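Local coordinates for protein putative alkaline phosphatase (PDB 4F1V) that binds phosphate with high affinity in the periplasm, probably as the solute-binding component that delivers it to a PstSACB-type ABC importer, at residues G83-I97 with Y288-C301. Residues are numbered along the deposited sequence; the frame is centred on the assembly and turned at random. Where two conformers were deposited one is given.
Sequences GKLIQVPSVGTSVAI and YPILGFTNLIFSQC
Tyr288 reaches across to Val95, and its hydroxyl donates a hydrogen bond to the carbonyl, Tyr288 OH to Val95 O 2.7 Å, with that oxygen lying near the plane of the ring at its edge. With CG anti to the backbone N (chi1 -176°) the ring is carried over to 83-97, where a water donates a hydrogen bond to the same OH and accepts one from Ile97 N. Ile290 O takes the Val95 amide from well above its carbonyl plane, while Ile290 CG2 packs on Val95 CB at 3.7 Å. Gly292 and Thr93 then exchange two backbone hydrogen bonds, and Thr93 CG2 rests 3.6 Å from Gly292 O. Phe293 lays CD2 3.6 Å from Val91 O, which sits slantwise to the ring. At Thr294 the register slips: its carbonyl O receives Ser90 N at 2.8 Å and, weakly, Val91 N, a classic beta bulge. Here Thr294 and Val91 run side by side with their CG2 methyls squeezed to 3.5 Å, and chi1 of -176° turns Thr294 OG1 away from that contact to hydrogen-bond Asp63, a residue of the phosphate pocket. Beyond the bulge Leu296 pairs with Val88 through two backbone hydrogen bonds, on the face covered by helix 305-318; Ile297, on the other face with Gln87, meets helix 33-42. Phe298 and Ile86 form the next hydrogen-bonded pair. Gln300 N closes the pairing on Lys84 O, nearly straight along the C=O (173°), and Ile86 CD1 lies 3.7 Å from Gln300 CA. The long, bulged antiparallel pair, with 85-94 at the sheet's edge and the Thr294 side chain about 6 Å from the bound phosphate, is consistent with the hinge strands of the two-lobed Venus flytrap fold of periplasmic binding proteins.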
loop_
_atom_site.group_PDB
_atom_site.type_symbol
_atom_site.label_atom_id
_atom_site.label_comp_id
_atom_site.label_asym_id
_atom_site.label_seq_id
_atom_site.Cartn_x
_atom_site.Cartn_y
_atom_site.Cartn_z
ATOM N N GLY A 83 -16.807 -11.223 15.674
ATOM C CA GLY A 83 -17.449 -10.823 14.423
ATOM C C GLY A 83 -16.500 -10.936 13.224
ATOM O O GLY A 83 -15.285 -11.168 13.363
ATOM N N LYS A 84 -17.082 -10.802 12.038
ATOM C CA LYS A 84 -16.296 -10.779 10.802
ATOM C C LYS A 84 -15.304 -9.604 10.773
ATOM O O LYS A 84 -15.663 -8.487 11.141
ATOM C CB LYS A 84 -17.270 -10.637 9.597
ATOM C CG LYS A 84 -17.985 -11.928 9.270
ATOM C CD LYS A 84 -19.063 -11.780 8.185
ATOM C CE LYS A 84 -18.544 -11.411 6.837
ATOM N NZ LYS A 84 -17.468 -12.252 6.313
ATOM N N LEU A 85 -14.110 -9.829 10.248
ATOM C CA LEU A 85 -13.284 -8.672 9.920
ATOM C C LEU A 85 -13.756 -8.101 8.565
ATOM O O LEU A 85 -14.404 -8.787 7.743
ATOM C CB LEU A 85 -11.774 -8.991 9.908
ATOM C CG LEU A 85 -11.197 -9.958 8.846
ATOM C CD1 LEU A 85 -11.070 -9.374 7.435
ATOM C CD2 LEU A 85 -9.840 -10.488 9.264
ATOM N N ILE A 86 -13.360 -6.862 8.366
ATOM C CA ILE A 86 -13.599 -6.028 7.198
ATOM C C ILE A 86 -12.223 -5.620 6.632
ATOM O O ILE A 86 -11.376 -5.122 7.362
ATOM C CB ILE A 86 -14.408 -4.784 7.587
ATOM C CG1 ILE A 86 -15.813 -5.187 8.066
ATOM C CG2 ILE A 86 -14.445 -3.776 6.420
ATOM C CD1 ILE A 86 -16.616 -4.048 8.710
ATOM N N GLN A 87 -12.050 -5.814 5.320
ATOM C CA GLN A 87 -10.836 -5.375 4.596
ATOM C C GLN A 87 -11.338 -4.532 3.403
ATOM O O GLN A 87 -12.097 -5.038 2.575
ATOM C CB GLN A 87 -10.069 -6.570 4.104
ATOM C CG GLN A 87 -8.730 -6.165 3.430
ATOM C CD GLN A 87 -7.921 -7.349 2.884
ATOM O OE1 GLN A 87 -6.699 -7.447 3.067
ATOM N NE2 GLN A 87 -8.606 -8.247 2.177
ATOM N N VAL A 88 -10.912 -3.256 3.335
ATOM C CA VAL A 88 -11.428 -2.378 2.269
ATOM C C VAL A 88 -10.305 -1.477 1.788
ATOM O O VAL A 88 -9.470 -1.031 2.563
ATOM C CB VAL A 88 -12.594 -1.481 2.706
ATOM C CG1 VAL A 88 -13.897 -2.256 2.783
ATOM C CG2 VAL A 88 -12.325 -0.775 4.060
ATOM N N PRO A 89 -10.290 -1.146 0.475
ATOM C CA PRO A 89 -9.323 -0.109 -0.001
ATOM C C PRO A 89 -9.563 1.195 0.705
ATOM O O PRO A 89 -10.717 1.595 0.914
ATOM C CB PRO A 89 -9.673 0.004 -1.491
ATOM C CG PRO A 89 -10.118 -1.388 -1.794
ATOM C CD PRO A 89 -11.053 -1.703 -0.623
ATOM N N SER A 90 -8.449 1.890 0.976
ATOM C CA SER A 90 -8.459 3.246 1.506
ATOM C C SER A 90 -8.273 4.304 0.419
ATOM O O SER A 90 -9.107 5.169 0.240
ATOM C CB SER A 90 -7.370 3.338 2.574
ATOM O OG SER A 90 -7.351 4.664 3.098
ATOM N N VAL A 91 -7.161 4.180 -0.322
ATOM C CA VAL A 91 -6.781 5.088 -1.394
ATOM C C VAL A 91 -5.985 4.282 -2.451
ATOM O O VAL A 91 -5.458 3.249 -2.174
ATOM C CB VAL A 91 -5.936 6.302 -0.917
ATOM C CG1 VAL A 91 -6.639 7.047 0.219
ATOM C CG2 VAL A 91 -4.538 5.855 -0.436
ATOM N N GLY A 92 -5.922 4.891 -3.681
ATOM C CA GLY A 92 -4.958 4.386 -4.673
ATOM C C GLY A 92 -3.605 5.044 -4.546
ATOM O O GLY A 92 -3.508 6.193 -4.032
ATOM N N THR A 93 -2.582 4.391 -5.039
ATOM C CA THR A 93 -1.226 4.906 -4.957
ATOM C C THR A 93 -0.366 4.422 -6.111
ATOM O O THR A 93 -0.485 3.262 -6.543
ATOM C CB THR A 93 -0.554 4.468 -3.593
ATOM O OG1 THR A 93 0.669 5.143 -3.417
ATOM C CG2 THR A 93 -0.410 2.974 -3.418
ATOM N N SER A 94 0.541 5.297 -6.552
ATOM C CA SER A 94 1.644 4.858 -7.378
ATOM C C SER A 94 2.755 4.227 -6.452
ATOM O O SER A 94 2.685 4.329 -5.224
ATOM C CB SER A 94 2.240 6.020 -8.186
ATOM O OG SER A 94 2.764 6.996 -7.278
ATOM N N VAL A 95 3.750 3.619 -7.093
ATOM C CA VAL A 95 4.968 3.230 -6.441
ATOM C C VAL A 95 6.116 3.961 -7.174
ATOM O O VAL A 95 6.307 3.736 -8.390
ATOM C CB VAL A 95 5.199 1.704 -6.460
ATOM C CG1 VAL A 95 6.555 1.376 -5.801
ATOM C CG2 VAL A 95 4.051 0.978 -5.798
ATOM N N ALA A 96 6.785 4.850 -6.464
ATOM C CA ALA A 96 7.850 5.700 -7.029
ATOM C C ALA A 96 9.237 4.983 -6.946
ATOM O O ALA A 96 9.412 4.097 -6.114
ATOM C CB ALA A 96 7.876 7.022 -6.246
ATOM N N ILE A 97 10.147 5.480 -7.772
ATOM C CA ILE A 97 11.503 4.955 -7.865
ATOM C C ILE A 97 12.491 6.119 -7.606
ATOM O O ILE A 97 13.117 6.652 -8.532
ATOM C CB ILE A 97 11.764 4.288 -9.242
ATOM C CG1 ILE A 97 10.701 3.221 -9.577
ATOM C CG2 ILE A 97 13.168 3.642 -9.260
ATOM C CD1 ILE A 97 10.571 2.061 -8.647
ATOM N N TYR A 288 1.504 6.430 -15.770
ATOM C CA TYR A 288 2.578 5.780 -15.027
ATOM C C TYR A 288 2.169 4.326 -14.690
ATOM O O TYR A 288 1.027 4.103 -14.255
ATOM C CB TYR A 288 2.827 6.557 -13.734
ATOM C CG TYR A 288 3.986 6.016 -12.939
ATOM C CD1 TYR A 288 5.296 6.369 -13.281
ATOM C CD2 TYR A 288 3.800 5.161 -11.840
ATOM C CE1 TYR A 288 6.389 5.899 -12.551
ATOM C CE2 TYR A 288 4.877 4.686 -11.102
ATOM C CZ TYR A 288 6.188 5.049 -11.448
ATOM O OH TYR A 288 7.275 4.660 -10.728
ATOM N N PRO A 289 3.046 3.354 -14.855
ATOM C CA PRO A 289 2.570 1.954 -14.866
ATOM C C PRO A 289 2.479 1.275 -13.508
ATOM O O PRO A 289 1.833 0.241 -13.402
ATOM C CB PRO A 289 3.569 1.246 -15.781
ATOM C CG PRO A 289 4.833 2.038 -15.640
ATOM C CD PRO A 289 4.388 3.459 -15.545
ATOM N N ILE A 290 3.229 1.746 -12.465
ATOM C CA ILE A 290 3.314 1.008 -11.217
ATOM C C ILE A 290 2.381 1.576 -10.190
ATOM O O ILE A 290 2.562 2.744 -9.731
ATOM C CB ILE A 290 4.746 0.959 -10.621
ATOM C CG1 ILE A 290 5.844 0.836 -11.707
ATOM C CG2 ILE A 290 4.835 -0.202 -9.632
ATOM C CD1 ILE A 290 7.245 0.843 -11.148
ATOM N N LEU A 291 1.344 0.845 -9.789
ATOM C CA LEU A 291 0.277 1.371 -8.936
ATOM C C LEU A 291 -0.395 0.202 -8.176
ATOM O O LEU A 291 -0.217 -0.983 -8.499
ATOM C CB LEU A 291 -0.740 2.207 -9.709
ATOM C CG LEU A 291 -1.823 1.437 -10.483
ATOM C CD1 LEU A 291 -2.707 2.427 -11.236
ATOM C CD2 LEU A 291 -1.278 0.404 -11.465
ATOM N N GLY A 292 -1.251 0.582 -7.213
ATOM C CA GLY A 292 -2.124 -0.369 -6.511
ATOM C C GLY A 292 -2.888 0.335 -5.426
ATOM O O GLY A 292 -3.038 1.569 -5.483
ATOM N N PHE A 293 -3.429 -0.425 -4.466
ATOM C CA PHE A 293 -4.224 0.117 -3.366
ATOM C C PHE A 293 -3.543 -0.132 -2.038
ATOM O O PHE A 293 -2.861 -1.142 -1.824
ATOM C CB PHE A 293 -5.666 -0.484 -3.325
ATOM C CG PHE A 293 -6.482 -0.061 -4.519
ATOM C CD1 PHE A 293 -6.447 -0.780 -5.708
ATOM C CD2 PHE A 293 -7.219 1.106 -4.454
ATOM C CE1 PHE A 293 -7.170 -0.343 -6.812
ATOM C CE2 PHE A 293 -7.940 1.535 -5.559
ATOM C CZ PHE A 293 -7.945 0.804 -6.731
ATOM N N THR A 294 -3.779 0.812 -1.111
ATOM C CA THR A 294 -3.507 0.559 0.321
ATOM C C THR A 294 -4.851 0.525 1.044
ATOM O O THR A 294 -5.790 1.207 0.620
ATOM C CB THR A 294 -2.532 1.592 0.885
ATOM O OG1 THR A 294 -2.240 1.254 2.237
ATOM C CG2 THR A 294 -3.029 3.021 0.832
ATOM N N ASN A 295 -4.938 -0.284 2.102
ATOM C CA ASN A 295 -6.209 -0.788 2.635
ATOM C C ASN A 295 -6.353 -0.553 4.137
ATOM O O ASN A 295 -5.394 -0.296 4.862
ATOM C CB ASN A 295 -6.335 -2.302 2.339
ATOM C CG ASN A 295 -5.897 -2.587 0.911
ATOM O OD1 ASN A 295 -6.409 -1.959 -0.040
ATOM N ND2 ASN A 295 -5.005 -3.504 0.758
ATOM N N LEU A 296 -7.627 -0.681 4.569
ATOM C CA LEU A 296 -8.000 -0.692 6.011
ATOM C C LEU A 296 -8.449 -2.108 6.393
ATOM O O LEU A 296 -9.087 -2.812 5.597
ATOM C CB LEU A 296 -9.207 0.215 6.242
ATOM C CG LEU A 296 -9.142 1.676 5.758
ATOM C CD1 LEU A 296 -10.426 2.430 6.082
ATOM C CD2 LEU A 296 -7.943 2.384 6.292
ATOM N N ILE A 297 -8.176 -2.483 7.640
ATOM C CA ILE A 297 -8.683 -3.705 8.238
ATOM C C ILE A 297 -9.313 -3.316 9.583
ATOM O O ILE A 297 -8.652 -2.738 10.448
ATOM C CB ILE A 297 -7.570 -4.728 8.459
ATOM C CG1 ILE A 297 -6.885 -5.092 7.119
ATOM C CG2 ILE A 297 -8.122 -6.008 9.135
ATOM C CD1 ILE A 297 -5.548 -5.822 7.326
ATOM N N PHE A 298 -10.626 -3.602 9.715
ATOM C CA PHE A 298 -11.436 -3.293 10.895
ATOM C C PHE A 298 -12.216 -4.565 11.305
ATOM O O PHE A 298 -12.256 -5.549 10.577
ATOM C CB PHE A 298 -12.425 -2.153 10.605
ATOM C CG PHE A 298 -11.839 -0.752 10.694
ATOM C CD1 PHE A 298 -11.048 -0.214 9.682
ATOM C CD2 PHE A 298 -12.046 0.002 11.842
ATOM C CE1 PHE A 298 -10.503 1.075 9.814
ATOM C CE2 PHE A 298 -11.484 1.258 11.973
ATOM C CZ PHE A 298 -10.739 1.792 10.970
ATOM N N SER A 299 -12.872 -4.477 12.478
ATOM C CA SER A 299 -13.928 -5.457 12.830
ATOM C C SER A 299 -15.286 -4.926 12.450
ATOM O O SER A 299 -15.553 -3.720 12.563
ATOM C CB SER A 299 -13.846 -5.699 14.349
ATOM O OG SER A 299 -14.747 -6.769 14.700
ATOM N N GLN A 300 -16.187 -5.848 12.086
ATOM C CA GLN A 300 -17.590 -5.458 11.962
ATOM C C GLN A 300 -18.188 -5.087 13.338
ATOM O O GLN A 300 -19.096 -4.292 13.420
ATOM C CB GLN A 300 -18.424 -6.552 11.348
ATOM C CG GLN A 300 -19.852 -6.165 11.066
ATOM C CD GLN A 300 -20.708 -7.266 10.468
ATOM O OE1 GLN A 300 -20.228 -8.349 10.087
ATOM N NE2 GLN A 300 -21.989 -6.975 10.352
ATOM N N CYS A 301 -17.677 -5.729 14.408
ATOM C CA CYS A 301 -18.326 -5.652 15.713
ATOM C C CYS A 301 -17.282 -5.304 16.800
ATOM O O CYS A 301 -16.149 -5.849 16.819
ATOM C CB CYS A 301 -18.993 -6.980 16.101
ATOM S SG CYS A 301 -20.109 -7.677 14.855
HETATM O O HOH W 1 -13.607 -9.048 13.924
HETATM O O HOH W 2 -19.777 -10.172 12.155
HETATM O O HOH W 3 -19.950 -10.686 11.699
HETATM O O HOH W 4 9.181 6.691 -10.108
#